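Carbohydrate binding family 6 (Clostridium thermocellum, PDB 5A8C) hydrolyses terminal alpha-L-arabinofuranosidic linkages, probably trimming arabinose side chains from plant polysaccharides, as a five-bladed beta-propeller enzyme of glycoside hydrolase family 43. Local coordinates at residues V107-K112 and N192-T197; I124-S129 and G142-W147; W278-H283 and D304-N309; G253-Q258 and K315-T320; G181-R186 and T203-R208. All coordinates share one frame; numbering follows the deposited sequence.

Contact 1 of 5, residues V107-K112 and N192-T197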
# COMPACT_ATOMS: atom_id res chain seq x y z
N VAL A 107 3.18 -5.88 -7.80
CA VAL A 107 2.74 -7.22 -8.23
C VAL A 107 3.85 -7.79 -9.12
O VAL A 107 4.38 -7.11 -9.99
CB VAL A 107 1.41 -7.16 -9.02
CG1 VAL A 107 1.01 -8.55 -9.46
CG2 VAL A 107 0.33 -6.55 -8.18
N TYR A 108 4.15 -9.09 -8.91
CA TYR A 108 5.02 -9.87 -9.79
C TYR A 108 4.14 -10.77 -10.67
O TYR A 108 3.41 -11.59 -10.13
CB TYR A 108 6.00 -10.68 -8.94
CG TYR A 108 6.91 -11.62 -9.70
CD1 TYR A 108 7.74 -11.17 -10.72
CD2 TYR A 108 6.95 -12.98 -9.40
CE1 TYR A 108 8.61 -12.03 -11.40
CE2 TYR A 108 7.80 -13.83 -10.09
CZ TYR A 108 8.62 -13.36 -11.09
OH TYR A 108 9.43 -14.25 -11.75
N ARG A 109 4.17 -10.51 -11.97
CA ARG A 109 3.32 -11.30 -12.90
C ARG A 109 4.02 -11.34 -14.22
O ARG A 109 4.68 -10.35 -14.60
CB ARG A 109 1.93 -10.66 -13.06
CG ARG A 109 0.93 -11.59 -13.72
CD ARG A 109 -0.42 -11.00 -13.89
NE ARG A 109 -1.35 -12.03 -14.31
CZ ARG A 109 -2.65 -11.85 -14.54
NH1 ARG A 109 -3.19 -10.67 -14.43
NH2 ARG A 109 -3.39 -12.89 -14.90
N ASN A 110 3.88 -12.41 -14.99
CA ASN A 110 4.47 -12.43 -16.33
C ASN A 110 5.97 -12.27 -16.28
O ASN A 110 6.55 -11.81 -17.26
CB ASN A 110 3.88 -11.32 -17.27
CG ASN A 110 2.36 -11.23 -17.25
OD1 ASN A 110 1.70 -12.29 -17.27
ND2 ASN A 110 1.79 -9.98 -17.21
N ASN A 111 6.59 -12.65 -15.18
CA ASN A 111 8.00 -12.46 -14.97
C ASN A 111 8.43 -10.98 -15.10
O ASN A 111 9.59 -10.67 -15.42
CB ASN A 111 8.85 -13.32 -15.88
CG ASN A 111 10.25 -13.51 -15.38
OD1 ASN A 111 10.50 -13.60 -14.17
ND2 ASN A 111 11.15 -13.61 -16.29
N LYS A 112 7.54 -10.09 -14.71
CA LYS A 112 7.76 -8.64 -14.68
C LYS A 112 7.21 -8.11 -13.37
O LYS A 112 6.45 -8.79 -12.65
CB LYS A 112 7.10 -7.92 -15.87
CG LYS A 112 7.72 -8.31 -17.20
CD LYS A 112 7.05 -7.66 -18.42
CE LYS A 112 7.36 -8.49 -19.66
NZ LYS A 112 6.70 -9.81 -19.58
N ASN A 192 -4.67 -8.96 -18.45
CA ASN A 192 -3.56 -9.83 -18.08
C ASN A 192 -2.21 -9.14 -18.30
O ASN A 192 -1.24 -9.51 -17.63
CB ASN A 192 -3.59 -11.15 -18.84
CG ASN A 192 -4.72 -12.09 -18.37
OD1 ASN A 192 -5.39 -11.83 -17.36
ND2 ASN A 192 -4.90 -13.16 -19.08
N ASP A 193 -2.13 -8.15 -19.19
CA ASP A 193 -0.89 -7.39 -19.38
C ASP A 193 -0.63 -6.40 -18.27
O ASP A 193 0.45 -5.78 -18.27
CB ASP A 193 -0.87 -6.71 -20.74
CG ASP A 193 -1.90 -5.57 -20.97
OD1 ASP A 193 -2.49 -5.04 -20.00
OD2 ASP A 193 -2.03 -5.15 -22.16
N MET A 194 -1.56 -6.21 -17.34
CA MET A 194 -1.39 -5.44 -16.13
C MET A 194 -1.22 -3.94 -16.34
O MET A 194 -1.04 -3.17 -15.39
CB MET A 194 -0.26 -5.98 -15.27
CG MET A 194 -0.52 -7.41 -14.84
SD MET A 194 -1.98 -7.59 -13.76
CE MET A 194 -1.25 -7.21 -12.16
N ILE A 195 -1.43 -3.47 -17.59
CA ILE A 195 -1.24 -2.06 -17.97
C ILE A 195 -2.46 -1.52 -18.71
O ILE A 195 -2.37 -0.49 -19.36
CB ILE A 195 0.07 -1.85 -18.77
CG1 ILE A 195 0.04 -2.63 -20.10
CG2 ILE A 195 1.27 -2.20 -17.94
CD1 ILE A 195 1.13 -2.18 -21.04
N SER A 196 -3.61 -2.19 -18.52
CA SER A 196 -4.86 -1.83 -19.14
C SER A 196 -5.96 -2.21 -18.19
O SER A 196 -5.79 -3.11 -17.35
CB SER A 196 -4.99 -2.59 -20.45
OG SER A 196 -4.98 -4.00 -20.27
N THR A 197 -7.11 -1.55 -18.33
CA THR A 197 -8.30 -1.91 -17.62
C THR A 197 -9.26 -2.68 -18.53
O THR A 197 -9.17 -2.57 -19.73
CB THR A 197 -8.98 -0.68 -17.01
OG1 THR A 197 -9.33 0.23 -18.04
CG2 THR A 197 -8.12 0.06 -16.00
O HOH W 1 -5.93 -9.94 -15.33
O HOH W 2 -0.81 -12.85 -17.90
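M194 folds its thioether against the strand that ends at R109, and here the contact is tight. Its terminal CE rests on V107, 3.8 Å from CG1, while SD lies at the edge of the R109 guanidinium, in its plane, and takes a weak hydrogen bond from NH1 at 3.4 Å. With CG anti to the backbone N (chi1 -166°) and the chain extended as far as NE, R109 reaches across the bent methionine at about a right angle. V165 of the neighbouring strand 164-167 touches both V107 and M194, so this half is buried. Outward the contact turns polar and hydrated. R109 NH2 gives only a weak bond to N192 OD1 (3.3 Å), its better partner being the carbonyl of G171, and a water bridges R109 NH1 to N192 OD1. N110 ND2 makes the straighter link, 3.1 Å to N192 O with an N-H...O angle of 167°, while a second water donates to N110 OD1 at 2.6 Å. Beyond, D193 OD1 accepts from I195 N in an Asx turn that shapes the loop. A hairpin end from one sheet thus meets an inter-strand loop of the next, an arrangement consistent with packing between successive blades of a beta-propeller.

Contact 2 of 5, residues I124-S129 and G142-W147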
# COMPACT_ATOMS: atom_id res chain seq x y z
N ILE A 124 -4.15 7.39 -11.26
CA ILE A 124 -3.32 6.28 -10.79
C ILE A 124 -2.54 5.73 -11.99
O ILE A 124 -3.13 5.48 -13.05
CB ILE A 124 -4.18 5.20 -10.14
CG1 ILE A 124 -4.79 5.73 -8.84
CG2 ILE A 124 -3.37 3.92 -9.89
CD1 ILE A 124 -5.86 4.86 -8.25
N GLY A 125 -1.23 5.58 -11.80
CA GLY A 125 -0.36 5.05 -12.82
C GLY A 125 0.13 3.64 -12.58
O GLY A 125 -0.08 3.06 -11.51
N VAL A 126 0.79 3.13 -13.60
CA VAL A 126 1.51 1.85 -13.53
C VAL A 126 2.88 2.01 -14.14
O VAL A 126 3.05 2.56 -15.22
CB VAL A 126 0.74 0.72 -14.25
CG1 VAL A 126 0.47 1.04 -15.73
CG2 VAL A 126 1.49 -0.61 -14.10
N ALA A 127 3.90 1.54 -13.42
CA ALA A 127 5.26 1.50 -13.93
C ALA A 127 5.75 0.06 -13.93
O ALA A 127 5.31 -0.77 -13.12
CB ALA A 127 6.16 2.38 -13.08
N VAL A 128 6.62 -0.27 -14.88
CA VAL A 128 6.97 -1.65 -15.16
C VAL A 128 8.49 -1.78 -15.16
O VAL A 128 9.20 -0.90 -15.64
CB VAL A 128 6.39 -2.09 -16.54
CG1 VAL A 128 6.62 -3.57 -16.81
CG2 VAL A 128 4.89 -1.77 -16.62
N SER A 129 8.96 -2.94 -14.73
CA SER A 129 10.38 -3.31 -14.85
C SER A 129 10.50 -4.80 -14.96
O SER A 129 9.71 -5.55 -14.42
CB SER A 129 11.17 -2.84 -13.63
OG SER A 129 12.58 -3.08 -13.81
N GLY A 142 -0.96 8.50 -20.17
CA GLY A 142 -1.75 9.08 -19.11
C GLY A 142 -2.03 8.03 -18.06
O GLY A 142 -1.52 6.91 -18.12
N PRO A 143 -2.84 8.40 -17.08
CA PRO A 143 -3.14 7.45 -15.99
C PRO A 143 -3.82 6.19 -16.48
O PRO A 143 -4.67 6.23 -17.38
CB PRO A 143 -4.01 8.25 -15.05
CG PRO A 143 -4.42 9.45 -15.76
CD PRO A 143 -3.48 9.71 -16.87
N LEU A 144 -3.54 5.11 -15.81
CA LEU A 144 -4.22 3.85 -15.99
C LEU A 144 -5.70 3.99 -15.55
O LEU A 144 -6.61 3.43 -16.19
CB LEU A 144 -3.51 2.76 -15.23
CG LEU A 144 -4.15 1.38 -15.26
CD1 LEU A 144 -4.26 0.83 -16.67
CD2 LEU A 144 -3.35 0.40 -14.41
N VAL A 145 -5.91 4.66 -14.42
CA VAL A 145 -7.24 4.93 -13.90
C VAL A 145 -7.33 6.42 -13.58
O VAL A 145 -6.43 6.98 -12.97
CB VAL A 145 -7.51 4.09 -12.61
CG1 VAL A 145 -8.87 4.46 -12.03
CG2 VAL A 145 -7.46 2.59 -12.92
N SER A 146 -8.40 7.06 -14.07
CA SER A 146 -8.55 8.51 -13.97
C SER A 146 -10.00 8.76 -13.51
O SER A 146 -10.84 7.85 -13.43
CB SER A 146 -8.33 9.16 -15.38
OG SER A 146 -9.44 9.00 -16.21
N TRP A 147 -10.27 10.04 -13.27
CA TRP A 147 -11.62 10.46 -12.97
C TRP A 147 -12.61 10.09 -14.08
O TRP A 147 -13.81 10.02 -13.81
CB TRP A 147 -11.66 11.98 -12.76
CG TRP A 147 -11.08 12.35 -11.50
CD1 TRP A 147 -9.92 13.04 -11.27
CD2 TRP A 147 -11.63 12.05 -10.24
NE1 TRP A 147 -9.71 13.18 -9.91
CE2 TRP A 147 -10.76 12.58 -9.25
CE3 TRP A 147 -12.80 11.40 -9.83
CZ2 TRP A 147 -11.04 12.48 -7.92
CZ3 TRP A 147 -13.06 11.29 -8.49
CH2 TRP A 147 -12.18 11.84 -7.55
O HOH W 3 -0.33 5.19 -16.05
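I124 faces two consecutive residues, L144 and V145, across a classic beta bulge, by which an otherwise irregular segment joins strand 124-129, an edge strand of its three-stranded sheet. The pairing is a single antiparallel, hydrogen-bonded bridge. In it I124 and V145 stand next to each other, CB to CB at 4.3 Å, and both reach M175 and F177 of strand 173-178, so the pair forms one apolar patch against the neighbouring sheet. The extra residue of the bulge, L144, turns its side chain toward the strand. Its CG lies anti to the backbone N (chi1 177°), and CD2 comes obliquely against V126, 4.1 Å from CG1. That branch of V126 sits between its own backbone N and carbonyl carbon (chi1 58°), on the flank that meets the leucine. Y116 of the adjacent strand touches both V126 and L144 and extends this second apolar group. P143 contributes the side of its ring, with CB 3.5 Å from I124 O. On the more polar flank a water donates to G142 O and accepts a weak bond from V126 N. The backbone bonds fix the register. I124 N reaches V145 O at 2.9 Å, almost straight. I124 O in turn receives V145 N at 3.2 Å. The same oxygen also takes a weak, bent bond from L144 N, 2.8 Å long with an N-H...O angle of 124°.

Contact 3 of 5, residues W278-H283 and D304-N309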
# COMPACT_ATOMS: atom_id res chain seq x y z
N TRP A 278 3.22 -14.96 8.05
CA TRP A 278 2.57 -13.75 7.56
C TRP A 278 3.07 -12.55 8.32
O TRP A 278 3.40 -12.61 9.50
CB TRP A 278 1.05 -13.88 7.71
CG TRP A 278 0.47 -14.91 6.80
CD1 TRP A 278 0.46 -16.25 6.96
CD2 TRP A 278 -0.12 -14.66 5.53
NE1 TRP A 278 -0.13 -16.87 5.88
CE2 TRP A 278 -0.50 -15.91 4.99
CE3 TRP A 278 -0.40 -13.49 4.79
CZ2 TRP A 278 -1.15 -16.00 3.76
CZ3 TRP A 278 -1.05 -13.59 3.57
CH2 TRP A 278 -1.40 -14.85 3.05
N TYR A 279 3.13 -11.42 7.62
CA TYR A 279 3.59 -10.16 8.16
C TYR A 279 2.69 -9.02 7.73
O TYR A 279 2.14 -9.02 6.62
CB TYR A 279 5.02 -9.86 7.67
CG TYR A 279 6.00 -10.93 8.08
CD1 TYR A 279 6.63 -10.89 9.31
CD2 TYR A 279 6.22 -12.03 7.28
CE1 TYR A 279 7.43 -11.94 9.73
CE2 TYR A 279 7.02 -13.07 7.69
CZ TYR A 279 7.63 -13.03 8.91
OH TYR A 279 8.42 -14.06 9.34
N VAL A 280 2.57 -8.04 8.60
CA VAL A 280 2.06 -6.71 8.23
C VAL A 280 3.24 -5.76 8.18
O VAL A 280 4.02 -5.64 9.14
CB VAL A 280 0.98 -6.22 9.20
CG1 VAL A 280 0.46 -4.87 8.81
CG2 VAL A 280 -0.19 -7.16 9.23
N VAL A 281 3.41 -5.10 7.03
CA VAL A 281 4.33 -3.99 6.89
C VAL A 281 3.50 -2.72 7.03
O VAL A 281 2.37 -2.64 6.54
CB VAL A 281 5.11 -4.06 5.58
CG1 VAL A 281 6.13 -5.20 5.60
CG2 VAL A 281 4.31 -4.07 4.34
N TYR A 282 4.06 -1.71 7.69
CA TYR A 282 3.31 -0.48 7.99
C TYR A 282 4.27 0.63 8.20
O TYR A 282 5.49 0.50 7.87
CB TYR A 282 2.34 -0.73 9.16
CG TYR A 282 3.00 -1.13 10.46
CD1 TYR A 282 3.35 -2.46 10.71
CD2 TYR A 282 3.24 -0.20 11.45
CE1 TYR A 282 3.93 -2.84 11.91
CE2 TYR A 282 3.81 -0.58 12.65
CZ TYR A 282 4.11 -1.90 12.89
OH TYR A 282 4.64 -2.23 14.12
N HIS A 283 3.85 1.75 8.74
CA HIS A 283 4.77 2.84 9.08
C HIS A 283 4.47 3.43 10.42
O HIS A 283 3.36 3.37 10.97
CB HIS A 283 4.83 3.94 7.97
CG HIS A 283 3.58 4.73 7.77
ND1 HIS A 283 2.98 4.83 6.55
CD2 HIS A 283 2.89 5.50 8.67
CE1 HIS A 283 1.94 5.60 6.71
NE2 HIS A 283 1.83 6.03 7.96
N ASP A 304 5.85 -6.37 11.40
CA ASP A 304 5.53 -7.25 12.49
C ASP A 304 4.85 -8.50 11.99
O ASP A 304 4.23 -8.48 10.92
CB ASP A 304 4.73 -6.56 13.62
CG ASP A 304 5.68 -5.84 14.63
OD1 ASP A 304 6.52 -6.56 15.24
OD2 ASP A 304 5.59 -4.60 14.79
N GLN A 305 4.93 -9.56 12.74
CA GLN A 305 4.24 -10.79 12.39
C GLN A 305 2.72 -10.70 12.57
O GLN A 305 2.22 -10.01 13.48
CB GLN A 305 4.80 -11.98 13.19
CG GLN A 305 4.48 -13.33 12.55
CD GLN A 305 5.33 -14.51 13.04
OE1 GLN A 305 6.22 -14.39 13.86
NE2 GLN A 305 5.04 -15.68 12.50
N MET A 306 2.00 -11.43 11.72
CA MET A 306 0.54 -11.48 11.74
C MET A 306 0.16 -12.96 11.87
O MET A 306 0.78 -13.81 11.22
CB MET A 306 0.01 -10.90 10.43
CG MET A 306 -1.50 -10.65 10.42
SD MET A 306 -2.15 -10.29 8.79
CE MET A 306 -2.48 -11.94 8.20
N PHE A 307 -0.93 -13.23 12.58
CA PHE A 307 -1.43 -14.56 12.78
C PHE A 307 -2.91 -14.62 12.46
O PHE A 307 -3.65 -13.66 12.70
CB PHE A 307 -1.22 -14.97 14.27
CG PHE A 307 0.20 -14.87 14.72
CD1 PHE A 307 1.10 -15.84 14.37
CD2 PHE A 307 0.67 -13.77 15.38
CE1 PHE A 307 2.43 -15.77 14.77
CE2 PHE A 307 1.99 -13.67 15.78
CZ PHE A 307 2.85 -14.65 15.46
N TYR A 308 -3.33 -15.79 12.00
CA TYR A 308 -4.76 -16.09 11.78
C TYR A 308 -5.33 -16.89 12.96
O TYR A 308 -4.65 -17.75 13.51
CB TYR A 308 -5.00 -16.90 10.51
CG TYR A 308 -4.66 -16.15 9.27
CD1 TYR A 308 -5.60 -15.32 8.66
CD2 TYR A 308 -3.43 -16.27 8.65
CE1 TYR A 308 -5.30 -14.64 7.48
CE2 TYR A 308 -3.12 -15.62 7.48
CZ TYR A 308 -4.07 -14.81 6.90
OH TYR A 308 -3.79 -14.14 5.71
N ASN A 309 -6.57 -16.62 13.31
CA ASN A 309 -7.35 -17.47 14.18
C ASN A 309 -7.82 -18.68 13.39
O ASN A 309 -7.82 -18.68 12.15
CB ASN A 309 -8.55 -16.69 14.73
CG ASN A 309 -8.14 -15.54 15.61
OD1 ASN A 309 -7.33 -15.73 16.49
ND2 ASN A 309 -8.71 -14.36 15.41
O HOH W 4 2.67 -15.76 10.76
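W278 and Y308 meet at the end of an antiparallel strand pair in the three-stranded sheet 270-306, one blade-like sheet of the propeller. The planes stand at 89°, a T-shaped pair in which the tyrosine presents its edge to the indole: CE2 lies 3.6 Å from W278 CE2, and OH sits over the same face toward the six-membered ring. H216 takes up that hydroxyl in a hydrogen bond. Along the strands, V280 N and D304 O bond at 2.9 Å and D304 N returns to V280 O, while M306 lays its SD 3.7 Å from V280 CG2. A water joins W278 N, Q305 NE2 and M306 O. At the other end Y282, whose CG lies between backbone N and carbonyl carbon (chi1 61°), donates its OH to D304 OD2 at 2.6 Å, nearly along the C-O axis. T320 binds OD1, so both oxygens of this buried carboxylate have hydroxyl partners, which would help to stabilise its negative charge.

Contact 4 of 5, residues G253-Q258 and K315-T320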
# COMPACT_ATOMS: atom_id res chain seq x y z
N GLY A 253 -13.13 -6.50 12.08
CA GLY A 253 -12.38 -5.87 13.17
C GLY A 253 -11.13 -5.20 12.75
O GLY A 253 -10.94 -4.78 11.61
N VAL A 254 -10.22 -5.08 13.72
CA VAL A 254 -8.96 -4.35 13.62
C VAL A 254 -7.79 -5.30 13.45
O VAL A 254 -7.60 -6.22 14.24
CB VAL A 254 -8.76 -3.47 14.89
CG1 VAL A 254 -7.38 -2.85 14.90
CG2 VAL A 254 -9.84 -2.40 14.98
N ILE A 255 -6.99 -5.05 12.43
CA ILE A 255 -5.70 -5.71 12.24
C ILE A 255 -4.58 -5.01 12.98
O ILE A 255 -3.75 -5.64 13.63
CB ILE A 255 -5.35 -5.82 10.75
CG1 ILE A 255 -6.39 -6.68 10.03
CG2 ILE A 255 -3.93 -6.38 10.60
CD1 ILE A 255 -6.18 -6.79 8.54
N LEU A 256 -4.51 -3.69 12.87
CA LEU A 256 -3.38 -2.91 13.42
C LEU A 256 -3.92 -1.64 14.03
O LEU A 256 -4.59 -0.88 13.33
CB LEU A 256 -2.37 -2.60 12.35
CG LEU A 256 -1.06 -1.99 12.85
CD1 LEU A 256 -0.16 -3.02 13.52
CD2 LEU A 256 -0.33 -1.32 11.69
N PRO A 257 -3.74 -1.42 15.32
CA PRO A 257 -4.11 -0.14 15.92
C PRO A 257 -3.11 0.95 15.52
O PRO A 257 -2.28 0.73 14.65
CB PRO A 257 -4.06 -0.46 17.42
CG PRO A 257 -2.90 -1.36 17.51
CD PRO A 257 -2.93 -2.22 16.28
N GLN A 258 -3.21 2.13 16.14
CA GLN A 258 -2.09 3.09 15.96
C GLN A 258 -0.82 2.45 16.48
O GLN A 258 -0.78 2.00 17.62
CB GLN A 258 -2.35 4.36 16.74
CG GLN A 258 -3.30 5.31 16.04
CD GLN A 258 -2.63 6.09 14.93
OE1 GLN A 258 -1.54 6.63 15.13
NE2 GLN A 258 -3.28 6.21 13.79
N LYS A 315 -5.85 -12.17 13.92
CA LYS A 315 -5.60 -11.64 15.28
C LYS A 315 -5.00 -10.26 15.17
O LYS A 315 -4.20 -9.97 14.31
CB LYS A 315 -4.58 -12.44 16.08
CG LYS A 315 -5.05 -13.81 16.43
CD LYS A 315 -4.05 -14.53 17.33
CE LYS A 315 -3.76 -15.97 16.87
NZ LYS A 315 -2.50 -16.62 17.38
N GLN A 316 -5.41 -9.41 16.08
CA GLN A 316 -4.84 -8.08 16.08
C GLN A 316 -3.30 -8.16 16.27
O GLN A 316 -2.80 -8.83 17.16
CB GLN A 316 -5.46 -7.23 17.16
CG GLN A 316 -4.98 -5.78 17.12
CD GLN A 316 -5.82 -4.94 17.96
OE1 GLN A 316 -7.08 -5.00 17.97
NE2 GLN A 316 -5.15 -4.13 18.72
N VAL A 317 -2.58 -7.43 15.41
CA VAL A 317 -1.12 -7.38 15.46
C VAL A 317 -0.67 -6.61 16.66
O VAL A 317 -1.28 -5.59 17.04
CB VAL A 317 -0.61 -6.74 14.14
CG1 VAL A 317 0.91 -6.46 14.16
CG2 VAL A 317 -0.93 -7.64 12.94
N VAL A 318 0.44 -7.09 17.22
CA VAL A 318 1.09 -6.46 18.36
C VAL A 318 2.37 -5.79 17.88
O VAL A 318 3.36 -6.46 17.57
CB VAL A 318 1.41 -7.50 19.42
CG1 VAL A 318 2.14 -6.88 20.58
CG2 VAL A 318 0.13 -8.16 19.89
N PRO A 319 2.39 -4.44 17.79
CA PRO A 319 3.61 -3.80 17.36
C PRO A 319 4.75 -4.10 18.33
O PRO A 319 4.55 -4.10 19.54
CB PRO A 319 3.22 -2.31 17.35
CG PRO A 319 1.76 -2.27 17.09
CD PRO A 319 1.25 -3.48 17.85
N THR A 320 5.94 -4.30 17.80
CA THR A 320 7.10 -4.53 18.60
C THR A 320 8.13 -3.44 18.38
O THR A 320 8.20 -2.81 17.33
CB THR A 320 7.78 -5.92 18.32
OG1 THR A 320 8.30 -5.94 17.00
CG2 THR A 320 6.85 -7.09 18.58
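V317 makes the central contact, its N bonding to I255 O at 2.8 Å with an N-H...O angle of 168°. Its two methyls serve different neighbours. CG1, anti to the backbone N (chi1 172°), packs 3.7 Å from L256 CD1, and CG2 meets I255 CG2 at 4.0 Å. The same L256 CD1 touches P319 CG at 4.1 Å, so one leucine methyl lies against two residues of the incoming segment. Beside this apolar core Q316 runs extended over the edge of the strand. Its amide is shared between two neighbours: OE1 lies 3.8 Å from V254 CG1, the two side chains pointing the same way, and NE2 comes equally close to P257 CG. This flank is the more exposed one.

The next shell explains the placing. I255 and L256 both face I237 in a classic beta bulge, and the chain turns a corner at I255, which brings the I255 carbonyl to the V317 amide. V280 touches both I255 and V317, and Y282 touches both L256 and P319. The segment 315-320, late in the chain, therefore fills the junction between strand 250-256, an outer strand of one sheet, and strands 277-284 and 300-306 of the next.

Contact 5 of 5, residues G181-R186 and T203-R208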
# COMPACT_ATOMS: atom_id res chain seq x y z
N GLY A 181 -14.32 7.99 2.40
CA GLY A 181 -15.75 7.69 2.63
C GLY A 181 -16.05 6.25 2.51
O GLY A 181 -15.52 5.53 1.68
N GLN A 182 -17.05 5.83 3.32
CA GLN A 182 -17.53 4.47 3.33
C GLN A 182 -17.77 3.89 1.96
O GLN A 182 -17.48 2.72 1.71
CB GLN A 182 -18.80 4.37 4.17
CG GLN A 182 -19.46 3.03 4.15
CD GLN A 182 -20.82 3.08 4.78
OE1 GLN A 182 -20.94 3.22 5.98
NE2 GLN A 182 -21.87 2.97 3.98
N ASN A 183 -18.39 4.67 1.07
CA ASN A 183 -18.79 4.20 -0.26
C ASN A 183 -17.88 4.72 -1.37
O ASN A 183 -18.25 4.67 -2.54
CB ASN A 183 -20.27 4.63 -0.52
CG ASN A 183 -21.17 4.17 0.54
OD1 ASN A 183 -21.10 3.01 1.00
ND2 ASN A 183 -21.92 5.07 1.10
N ASN A 184 -16.69 5.20 -0.99
CA ASN A 184 -15.72 5.73 -1.92
C ASN A 184 -14.60 4.74 -2.23
O ASN A 184 -13.49 5.15 -2.58
CB ASN A 184 -15.17 7.08 -1.44
CG ASN A 184 -16.10 8.23 -1.82
OD1 ASN A 184 -16.93 8.11 -2.70
ND2 ASN A 184 -15.93 9.37 -1.21
N ILE A 185 -14.90 3.45 -2.18
CA ILE A 185 -14.01 2.41 -2.68
C ILE A 185 -14.48 2.05 -4.08
O ILE A 185 -15.68 1.95 -4.38
CB ILE A 185 -14.09 1.14 -1.81
CG1 ILE A 185 -13.88 1.42 -0.34
CG2 ILE A 185 -13.12 0.09 -2.34
CD1 ILE A 185 -14.36 0.33 0.58
N ARG A 186 -13.52 1.85 -4.97
CA ARG A 186 -13.77 1.33 -6.30
C ARG A 186 -12.87 0.13 -6.55
O ARG A 186 -11.78 0.03 -5.99
CB ARG A 186 -13.52 2.40 -7.36
CG ARG A 186 -14.42 3.62 -7.25
CD ARG A 186 -15.87 3.35 -7.60
NE ARG A 186 -16.71 4.54 -7.50
CZ ARG A 186 -17.26 5.00 -6.38
NH1 ARG A 186 -17.08 4.38 -5.23
NH2 ARG A 186 -18.03 6.08 -6.42
N THR A 203 -18.39 -0.19 -7.34
CA THR A 203 -18.30 0.35 -6.00
C THR A 203 -18.33 -0.71 -4.95
O THR A 203 -18.98 -1.76 -5.09
CB THR A 203 -19.49 1.29 -5.75
OG1 THR A 203 -20.76 0.65 -5.75
CG2 THR A 203 -19.32 2.41 -6.70
N MET A 204 -17.51 -0.44 -3.89
CA MET A 204 -17.57 -1.23 -2.66
C MET A 204 -17.79 -0.30 -1.49
O MET A 204 -17.62 0.91 -1.59
CB MET A 204 -16.27 -2.05 -2.45
CG MET A 204 -16.04 -3.10 -3.48
SD MET A 204 -14.46 -3.93 -3.37
CE MET A 204 -14.53 -4.57 -1.70
N SER A 205 -18.13 -0.88 -0.35
CA SER A 205 -18.35 -0.13 0.87
C SER A 205 -17.68 -0.83 2.05
O SER A 205 -17.72 -2.05 2.17
CB SER A 205 -19.85 0.04 1.18
OG SER A 205 -20.61 0.53 0.11
N ALA A 206 -17.08 -0.03 2.91
CA ALA A 206 -16.48 -0.56 4.15
C ALA A 206 -16.65 0.49 5.22
O ALA A 206 -16.48 1.68 4.98
CB ALA A 206 -14.98 -0.86 3.99
N PRO A 207 -16.94 0.07 6.47
CA PRO A 207 -17.21 1.03 7.51
C PRO A 207 -16.03 1.99 7.71
O PRO A 207 -14.88 1.57 7.92
CB PRO A 207 -17.42 0.15 8.75
CG PRO A 207 -17.80 -1.16 8.25
CD PRO A 207 -17.14 -1.33 6.94
N ARG A 208 -16.31 3.28 7.67
CA ARG A 208 -15.34 4.29 8.00
C ARG A 208 -14.12 4.28 7.06
O ARG A 208 -13.03 4.72 7.44
CB ARG A 208 -14.95 4.21 9.49
CG ARG A 208 -16.16 4.51 10.38
CD ARG A 208 -16.01 4.04 11.83
NE ARG A 208 -15.96 2.59 11.93
CZ ARG A 208 -14.85 1.88 12.09
NH1 ARG A 208 -13.65 2.46 12.15
NH2 ARG A 208 -14.97 0.57 12.11
O HOH W 5 -19.00 4.21 7.70
O HOH W 6 -20.54 2.20 -2.48
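I185 can be followed outward from its strand into the facing segment. CB lies 3.5 Å from M204 O; CG2, the branch anti to the backbone N, meets M204 CB at 3.8 Å; CG1 leads on past the M204 carbonyl; and CD1 ends against A206, 3.7 Å from its CB. F224 of strand 221-228 touches both I185 and M204, so this row is buried. On the backbone, I185 O is gripped by two donors from opposite faces of its plane, M204 N and R186 NH1. The same NH1 bonds to N183 O, and with V152 O receiving NE these bonds fix how the guanidinium is turned; one T203 conformer puts CG2 over one face. The outer side is polar. N183 OD1 accepts S205 OG at 2.7 Å (in the conformer given) and Q182 NE2 at 3.1 Å, again from opposite faces, while a water links Q182 OE1 to R208 N. Q182 O also takes A206 N at 3.0 Å. The type I turn from G181 to N184 sets Q182 and N183 across from S205 and A206 before strand 185-190 begins. Pairs I185-M204 and R186-T203 follow as antiparallel bridges, the neighbouring-strand pairing that builds the sheets of a beta-propeller.

How the contacts relate
From the N terminus, contact 1 opens first, at the end of strand 104-109, and stays open while contact 2 closes a short loop within it, returning 142-147 to strand 124-129. The two touch where L144 packs on I195 and S196. Contact 5 opens at 181-186, before contact 1 closes at 192-197, so the two cross along the chain; contact 1 ties the second sheet to the third, and contact 5 closes a pairing within the third. Later, contact 4 opens at 253-258, tying the fourth sheet to the chain after the last strand, and encloses contact 3, which pairs strands of the last sheet; D304 to T320 and F307 to K315 connect them.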